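Local structure of metazoan TIR-STING fusion (Crassostrea gigas, 6WT6) at residues A[47-59]-A[150-161]. The protein joins a TIR domain to a STING-family ligand-binding domain in one polypeptide, a domain pairing suggestive of innate immune signalling. Sequence-based numbering, arbitrary orientation.
Sequences RTILDSVESRGFT and RNTDDIIQAISK
Val53 packs against Ile155 and Ile159 of helix 153-159, and Phe58 lies on Ile156 and Ile159. The two methyls of Val53 divide the work: Val53 CG2 packs at 3.4 Å against Ile155 CD1, while Val53 CG1 meets Ile159 CD1 tip to tip at 3.7 Å. Past the helix end, where Gly57 with its positive phi closes a Schellman motif, Phe58 swings back toward helix 153-159. Its ring lies with one face against Ile159, Phe58 CD1 being 3.6 Å from Ile159 CG2, and Ile156 CG2 approaches Phe58 CE2 obliquely at 3.5 Å. Ser160 OG, which donates to Ile156 O, sits at the ring edge; His32 makes an edge-to-face contact with the same ring.

Arg56, Arg150 and Asp153 form a salt-bridge network. Bent at chi2 and chi3 (-74° and -75°), the Arg56 chain curls over Ile156 CD1, which covers one guanidinium face, and Arg56 NH2 makes a salt-bridging hydrogen bond to Asp153 OD1 (2.7 Å) from the syn side, tilted out of the carboxylate plane. Arg150 NH2 adds a weak bond to Asp153 OD1, which probably offsets the proximity of two nearly parallel guanidinium groups. Separately, Thr152 OG1 abuts Ser52 CB at 3.2 Å.

The axes of segments 47-56 and 153-159 cross at -57°, 10.0 Å apart at closest approach, both packing against the parallel sheet through Val53 on Cys60 and Ile155 on Val123, as neighbouring helices do in the flavodoxin-like alpha/beta fold of TIR domains.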
ATOM      1  N   ARG A  47      21.160  18.745  20.823  1.00 75.55           N
ATOM      2  CA  ARG A  47      21.025  20.079  21.401  1.00 77.29           C
ATOM      3  C   ARG A  47      21.919  21.081  20.681  1.00 76.30           C
ATOM      4  O   ARG A  47      21.513  22.224  20.439  1.00 72.30           O
ATOM      5  CB  ARG A  47      21.357  20.046  22.894  1.00 81.53           C
ATOM      6  CG  ARG A  47      20.148  20.140  23.814  1.00 83.77           C
ATOM      7  CD  ARG A  47      20.255  21.333  24.759  1.00 86.00           C
ATOM      8  NE  ARG A  47      19.279  22.375  24.448  1.00 84.86           N
ATOM      9  CZ  ARG A  47      18.065  22.446  24.990  1.00 85.35           C
ATOM     10  NH1 ARG A  47      17.678  21.534  25.872  1.00 87.86           N
ATOM     11  NH2 ARG A  47      17.239  23.427  24.650  1.00 82.70           N
ATOM     12  N   THR A  48      23.140  20.670  20.332  1.00 76.78           N
ATOM     13  CA  THR A  48      24.051  21.562  19.623  1.00 75.11           C
ATOM     14  C   THR A  48      23.467  21.978  18.277  1.00 75.06           C
ATOM     15  O   THR A  48      23.452  23.167  17.935  1.00 77.27           O
ATOM     16  CB  THR A  48      25.411  20.886  19.440  1.00 72.37           C
ATOM     17  OG1 THR A  48      25.958  20.556  20.725  1.00 75.09           O
ATOM     18  CG2 THR A  48      26.375  21.809  18.703  1.00 68.01           C
ATOM     19  N   ILE A  49      22.970  21.008  17.502  1.00 70.90           N
ATOM     20  CA  ILE A  49      22.346  21.329  16.221  1.00 66.06           C
ATOM     21  C   ILE A  49      21.102  22.183  16.433  1.00 64.16           C
ATOM     22  O   ILE A  49      20.859  23.143  15.695  1.00 63.52           O
ATOM     23  CB  ILE A  49      22.027  20.040  15.439  1.00 63.93           C
ATOM     24  CG1 ILE A  49      23.319  19.378  14.953  1.00 65.21           C
ATOM     25  CG2 ILE A  49      21.094  20.331  14.267  1.00 61.66           C
ATOM     26  CD1 ILE A  49      23.101  18.096  14.175  1.00 63.91           C
ATOM     27  N   LEU A  50      20.308  21.858  17.456  1.00 65.52           N
ATOM     28  CA  LEU A  50      19.112  22.641  17.757  1.00 66.61           C
ATOM     29  C   LEU A  50      19.455  24.101  18.018  1.00 72.24           C
ATOM     30  O   LEU A  50      18.851  25.007  17.433  1.00 74.53           O
ATOM     31  CB  LEU A  50      18.389  22.047  18.964  1.00 64.87           C
ATOM     32  CG  LEU A  50      17.243  22.905  19.503  1.00 62.53           C
ATOM     33  CD1 LEU A  50      16.055  22.840  18.563  1.00 56.14           C
ATOM     34  CD2 LEU A  50      16.850  22.489  20.917  1.00 64.44           C
ATOM     35  N   ASP A  51      20.420  24.347  18.907  1.00 76.10           N
ATOM     36  CA  ASP A  51      20.793  25.718  19.239  1.00 79.05           C
ATOM     37  C   ASP A  51      21.342  26.456  18.025  1.00 77.64           C
ATOM     38  O   ASP A  51      21.155  27.673  17.902  1.00 75.87           O
ATOM     39  CB  ASP A  51      21.813  25.725  20.379  1.00 83.45           C
ATOM     40  CG  ASP A  51      21.234  25.207  21.686  1.00 87.75           C
ATOM     41  OD1 ASP A  51      19.995  25.242  21.846  1.00 87.93           O
ATOM     42  OD2 ASP A  51      22.016  24.768  22.556  1.00 91.21           O
ATOM     43  N   SER A  52      22.009  25.741  17.116  1.00 77.59           N
ATOM     44  CA  SER A  52      22.541  26.375  15.914  1.00 77.34           C
ATOM     45  C   SER A  52      21.423  26.833  14.988  1.00 77.20           C
ATOM     46  O   SER A  52      21.518  27.901  14.371  1.00 78.43           O
ATOM     47  CB  SER A  52      23.472  25.414  15.177  1.00 78.83           C
ATOM     48  OG  SER A  52      24.528  24.972  16.009  1.00 83.43           O
ATOM     49  N   VAL A  53      20.359  26.037  14.868  1.00 73.59           N
ATOM     50  CA  VAL A  53      19.285  26.372  13.940  1.00 67.64           C
ATOM     51  C   VAL A  53      18.369  27.435  14.529  1.00 67.90           C
ATOM     52  O   VAL A  53      18.029  28.417  13.861  1.00 66.68           O
ATOM     53  CB  VAL A  53      18.495  25.109  13.557  1.00 62.85           C
ATOM     54  CG1 VAL A  53      17.495  25.431  12.473  1.00 57.18           C
ATOM     55  CG2 VAL A  53      19.427  24.023  13.106  1.00 63.31           C
ATOM     56  N   GLU A  54      17.957  27.256  15.787  1.00 68.80           N
ATOM     57  CA  GLU A  54      16.951  28.143  16.363  1.00 70.99           C
ATOM     58  C   GLU A  54      17.463  29.571  16.505  1.00 77.98           C
ATOM     59  O   GLU A  54      16.671  30.519  16.449  1.00 80.11           O
ATOM     60  CB  GLU A  54      16.476  27.597  17.713  1.00 69.64           C
ATOM     61  CG  GLU A  54      15.591  26.357  17.594  1.00 66.95           C
ATOM     62  CD  GLU A  54      14.606  26.218  18.743  1.00 62.82           C
ATOM     63  OE1 GLU A  54      14.977  26.539  19.891  1.00 61.99           O
ATOM     64  OE2 GLU A  54      13.453  25.800  18.498  1.00 58.52           O
ATOM     65  N   SER A  55      18.775  29.751  16.677  1.00 80.61           N
ATOM     66  CA  SER A  55      19.321  31.103  16.742  1.00 84.61           C
ATOM     67  C   SER A  55      19.184  31.813  15.401  1.00 83.09           C
ATOM     68  O   SER A  55      18.874  33.010  15.354  1.00 83.48           O
ATOM     69  CB  SER A  55      20.785  31.065  17.178  1.00 88.10           C
ATOM     70  OG  SER A  55      21.613  30.590  16.130  1.00 94.19           O
ATOM     71  N   ARG A  56      19.397  31.085  14.299  1.00 80.42           N
ATOM     72  CA  ARG A  56      19.302  31.679  12.969  1.00 75.71           C
ATOM     73  C   ARG A  56      17.890  32.147  12.641  1.00 70.95           C
ATOM     74  O   ARG A  56      17.709  32.914  11.689  1.00 71.60           O
ATOM     75  CB  ARG A  56      19.775  30.681  11.911  1.00 73.61           C
ATOM     76  CG  ARG A  56      21.227  30.260  12.069  1.00 77.01           C
ATOM     77  CD  ARG A  56      22.180  31.366  11.647  1.00 80.90           C
ATOM     78  NE  ARG A  56      22.253  31.501  10.195  1.00 82.96           N
ATOM     79  CZ  ARG A  56      23.182  30.924   9.439  1.00 85.49           C
ATOM     80  NH1 ARG A  56      23.175  31.098   8.124  1.00 84.26           N
ATOM     81  NH2 ARG A  56      24.122  30.174  10.001  1.00 87.38           N
ATOM     82  N   GLY A  57      16.890  31.710  13.398  1.00 65.47           N
ATOM     83  CA  GLY A  57      15.520  32.139  13.209  1.00 60.09           C
ATOM     84  C   GLY A  57      14.530  31.012  13.019  1.00 57.24           C
ATOM     85  O   GLY A  57      13.325  31.227  13.206  1.00 58.11           O
ATOM     86  N   PHE A  58      14.989  29.816  12.660  1.00 53.35           N
ATOM     87  CA  PHE A  58      14.074  28.707  12.441  1.00 51.99           C
ATOM     88  C   PHE A  58      13.482  28.217  13.760  1.00 53.46           C
ATOM     89  O   PHE A  58      14.117  28.284  14.817  1.00 55.32           O
ATOM     90  CB  PHE A  58      14.789  27.557  11.728  1.00 51.61           C
ATOM     91  CG  PHE A  58      15.341  27.925  10.382  1.00 51.80           C
ATOM     92  CD1 PHE A  58      14.572  27.777   9.238  1.00 48.55           C
ATOM     93  CD2 PHE A  58      16.628  28.425  10.258  1.00 54.60           C
ATOM     94  CE1 PHE A  58      15.077  28.119   7.996  1.00 48.34           C
ATOM     95  CE2 PHE A  58      17.137  28.771   9.019  1.00 52.88           C
ATOM     96  CZ  PHE A  58      16.362  28.616   7.886  1.00 50.69           C
ATOM     97  N   THR A  59      12.247  27.727  13.687  1.00 52.12           N
ATOM     98  CA  THR A  59      11.551  27.144  14.828  1.00 56.27           C
ATOM     99  C   THR A  59      11.594  25.624  14.706  1.00 55.67           C
ATOM    100  O   THR A  59      11.149  25.067  13.696  1.00 55.17           O
ATOM    101  CB  THR A  59      10.105  27.637  14.902  1.00 59.55           C
ATOM    102  OG1 THR A  59      10.091  29.020  15.275  1.00 64.28           O
ATOM    103  CG2 THR A  59       9.312  26.832  15.921  1.00 61.32           C
ATOM    104  N   ARG A 150      32.567  23.535  12.383  1.00141.65           N
ATOM    105  CA  ARG A 150      31.276  24.208  12.316  1.00136.23           C
ATOM    106  C   ARG A 150      30.626  23.960  10.958  1.00135.88           C
ATOM    107  O   ARG A 150      30.413  24.886  10.173  1.00134.83           O
ATOM    108  CB  ARG A 150      31.435  25.711  12.571  1.00135.09           C
ATOM    109  CG  ARG A 150      30.126  26.460  12.799  1.00128.39           C
ATOM    110  CD  ARG A 150      30.325  27.965  12.683  1.00127.46           C
ATOM    111  NE  ARG A 150      29.249  28.600  11.925  1.00121.49           N
ATOM    112  CZ  ARG A 150      28.135  29.086  12.463  1.00113.99           C
ATOM    113  NH1 ARG A 150      27.939  29.016  13.773  1.00110.85           N
ATOM    114  NH2 ARG A 150      27.214  29.644  11.690  1.00110.94           N
ATOM    115  N   ASN A 151      30.322  22.694  10.682  1.00109.28           N
ATOM    116  CA  ASN A 151      29.619  22.328   9.461  1.00111.25           C
ATOM    117  C   ASN A 151      28.121  22.584   9.553  1.00110.97           C
ATOM    118  O   ASN A 151      27.388  22.239   8.619  1.00109.48           O
ATOM    119  CB  ASN A 151      29.877  20.853   9.133  1.00111.09           C
ATOM    120  CG  ASN A 151      29.840  20.567   7.643  1.00111.66           C
ATOM    121  OD1 ASN A 151      29.315  21.358   6.858  1.00111.28           O
ATOM    122  ND2 ASN A 151      30.398  19.430   7.245  1.00112.43           N
ATOM    123  N   THR A 152      27.654  23.196  10.643  1.00111.56           N
ATOM    124  CA  THR A 152      26.228  23.377  10.886  1.00109.20           C
ATOM    125  C   THR A 152      25.569  24.355   9.920  1.00109.18           C
ATOM    126  O   THR A 152      24.340  24.464   9.928  1.00108.63           O
ATOM    127  CB  THR A 152      25.998  23.850  12.323  1.00110.31           C
ATOM    128  OG1 THR A 152      24.592  23.970  12.567  1.00108.08           O
ATOM    129  CG2 THR A 152      26.669  25.198  12.556  1.00114.51           C
ATOM    130  N   ASP A 153      26.342  25.075   9.104  1.00110.44           N
ATOM    131  CA  ASP A 153      25.726  25.952   8.117  1.00109.49           C
ATOM    132  C   ASP A 153      25.025  25.159   7.021  1.00103.63           C
ATOM    133  O   ASP A 153      24.021  25.622   6.468  1.00103.77           O
ATOM    134  CB  ASP A 153      26.771  26.888   7.506  1.00113.88           C
ATOM    135  CG  ASP A 153      26.759  28.270   8.137  1.00117.04           C
ATOM    136  OD1 ASP A 153      26.005  28.478   9.110  1.00116.71           O
ATOM    137  OD2 ASP A 153      27.502  29.151   7.652  1.00119.17           O
ATOM    138  N   ASP A 154      25.529  23.963   6.703  1.00 98.87           N
ATOM    139  CA  ASP A 154      24.985  23.200   5.584  1.00 95.65           C
ATOM    140  C   ASP A 154      23.574  22.695   5.861  1.00 92.40           C
ATOM    141  O   ASP A 154      22.761  22.601   4.934  1.00 90.83           O
ATOM    142  CB  ASP A 154      25.905  22.025   5.250  1.00 94.77           C
ATOM    143  CG  ASP A 154      27.111  22.443   4.433  1.00 95.59           C
ATOM    144  OD1 ASP A 154      27.210  23.639   4.090  1.00 97.15           O
ATOM    145  OD2 ASP A 154      27.957  21.576   4.130  1.00 95.03           O
ATOM    146  N   ILE A 155      23.264  22.358   7.113  1.00 90.50           N
ATOM    147  CA  ILE A 155      21.932  21.838   7.401  1.00 88.09           C
ATOM    148  C   ILE A 155      20.901  22.959   7.360  1.00 86.01           C
ATOM    149  O   ILE A 155      19.748  22.735   6.972  1.00 85.36           O
ATOM    150  CB  ILE A 155      21.929  21.089   8.748  1.00 87.66           C
ATOM    151  CG1 ILE A 155      22.434  21.988   9.873  1.00 90.05           C
ATOM    152  CG2 ILE A 155      22.799  19.844   8.672  1.00 86.15           C
ATOM    153  CD1 ILE A 155      21.346  22.636  10.664  1.00 88.74           C
ATOM    154  N   ILE A 156      21.292  24.177   7.742  1.00 84.30           N
ATOM    155  CA  ILE A 156      20.401  25.325   7.597  1.00 82.56           C
ATOM    156  C   ILE A 156      20.074  25.549   6.128  1.00 82.25           C
ATOM    157  O   ILE A 156      18.950  25.929   5.774  1.00 78.71           O
ATOM    158  CB  ILE A 156      21.035  26.573   8.240  1.00 81.88           C
ATOM    159  CG1 ILE A 156      21.054  26.433   9.760  1.00 81.67           C
ATOM    160  CG2 ILE A 156      20.298  27.840   7.820  1.00 81.93           C
ATOM    161  CD1 ILE A 156      22.147  27.229  10.425  1.00 83.82           C
ATOM    162  N   GLN A 157      21.048  25.299   5.250  1.00 87.38           N
ATOM    163  CA  GLN A 157      20.830  25.449   3.817  1.00 90.36           C
ATOM    164  C   GLN A 157      19.719  24.529   3.325  1.00 87.99           C
ATOM    165  O   GLN A 157      18.939  24.903   2.441  1.00 85.19           O
ATOM    166  CB  GLN A 157      22.133  25.170   3.065  1.00 93.89           C
ATOM    167  CG  GLN A 157      22.051  25.365   1.561  1.00 97.51           C
ATOM    168  CD  GLN A 157      22.025  26.827   1.166  1.00100.20           C
ATOM    169  OE1 GLN A 157      22.761  27.645   1.721  1.00101.85           O
ATOM    170  NE2 GLN A 157      21.172  27.166   0.208  1.00 98.76           N
ATOM    171  N   ALA A 158      19.622  23.326   3.897  1.00 88.64           N
ATOM    172  CA  ALA A 158      18.612  22.371   3.454  1.00 86.51           C
ATOM    173  C   ALA A 158      17.235  22.678   4.030  1.00 82.07           C
ATOM    174  O   ALA A 158      16.222  22.291   3.436  1.00 79.99           O
ATOM    175  CB  ALA A 158      19.032  20.950   3.829  1.00 92.05           C
ATOM    176  N   ILE A 159      17.173  23.367   5.172  1.00 80.81           N
ATOM    177  CA  ILE A 159      15.884  23.698   5.774  1.00 80.14           C
ATOM    178  C   ILE A 159      15.171  24.786   4.975  1.00 79.18           C
ATOM    179  O   ILE A 159      13.935  24.842   4.955  1.00 79.67           O
ATOM    180  CB  ILE A 159      16.080  24.111   7.246  1.00 84.96           C
ATOM    181  CG1 ILE A 159      16.760  22.990   8.032  1.00 83.36           C
ATOM    182  CG2 ILE A 159      14.751  24.459   7.901  1.00 86.96           C
ATOM    183  CD1 ILE A 159      17.091  23.367   9.460  1.00 83.03           C
ATOM    184  N   SER A 160      15.921  25.652   4.297  1.00 78.61           N
ATOM    185  CA  SER A 160      15.322  26.768   3.577  1.00 75.87           C
ATOM    186  C   SER A 160      14.633  26.291   2.302  1.00 74.91           C
ATOM    187  O   SER A 160      15.177  25.481   1.547  1.00 74.38           O
ATOM    188  CB  SER A 160      16.390  27.805   3.235  1.00 75.73           C
ATOM    189  OG  SER A 160      17.182  28.112   4.368  1.00 74.36           O
ATOM    190  N   LYS A 161      13.431  26.812   2.059  1.00 75.22           N
ATOM    191  CA  LYS A 161      12.645  26.439   0.881  1.00 71.32           C
ATOM    192  C   LYS A 161      12.840  27.434  -0.259  1.00 71.94           C
ATOM    193  O   LYS A 161      11.984  28.285  -0.510  1.00 72.41           O
ATOM    194  CB  LYS A 161      11.159  26.339   1.234  1.00 71.25           C
ATOM    195  CG  LYS A 161      10.281  25.790   0.110  1.00 71.46           C
ATOM    196  CD  LYS A 161       8.854  25.551   0.580  1.00 71.09           C
ATOM    197  CE  LYS A 161       8.253  26.803   1.198  1.00 74.18           C
ATOM    198  NZ  LYS A 161       6.908  26.529   1.777  1.00 73.08           N
TER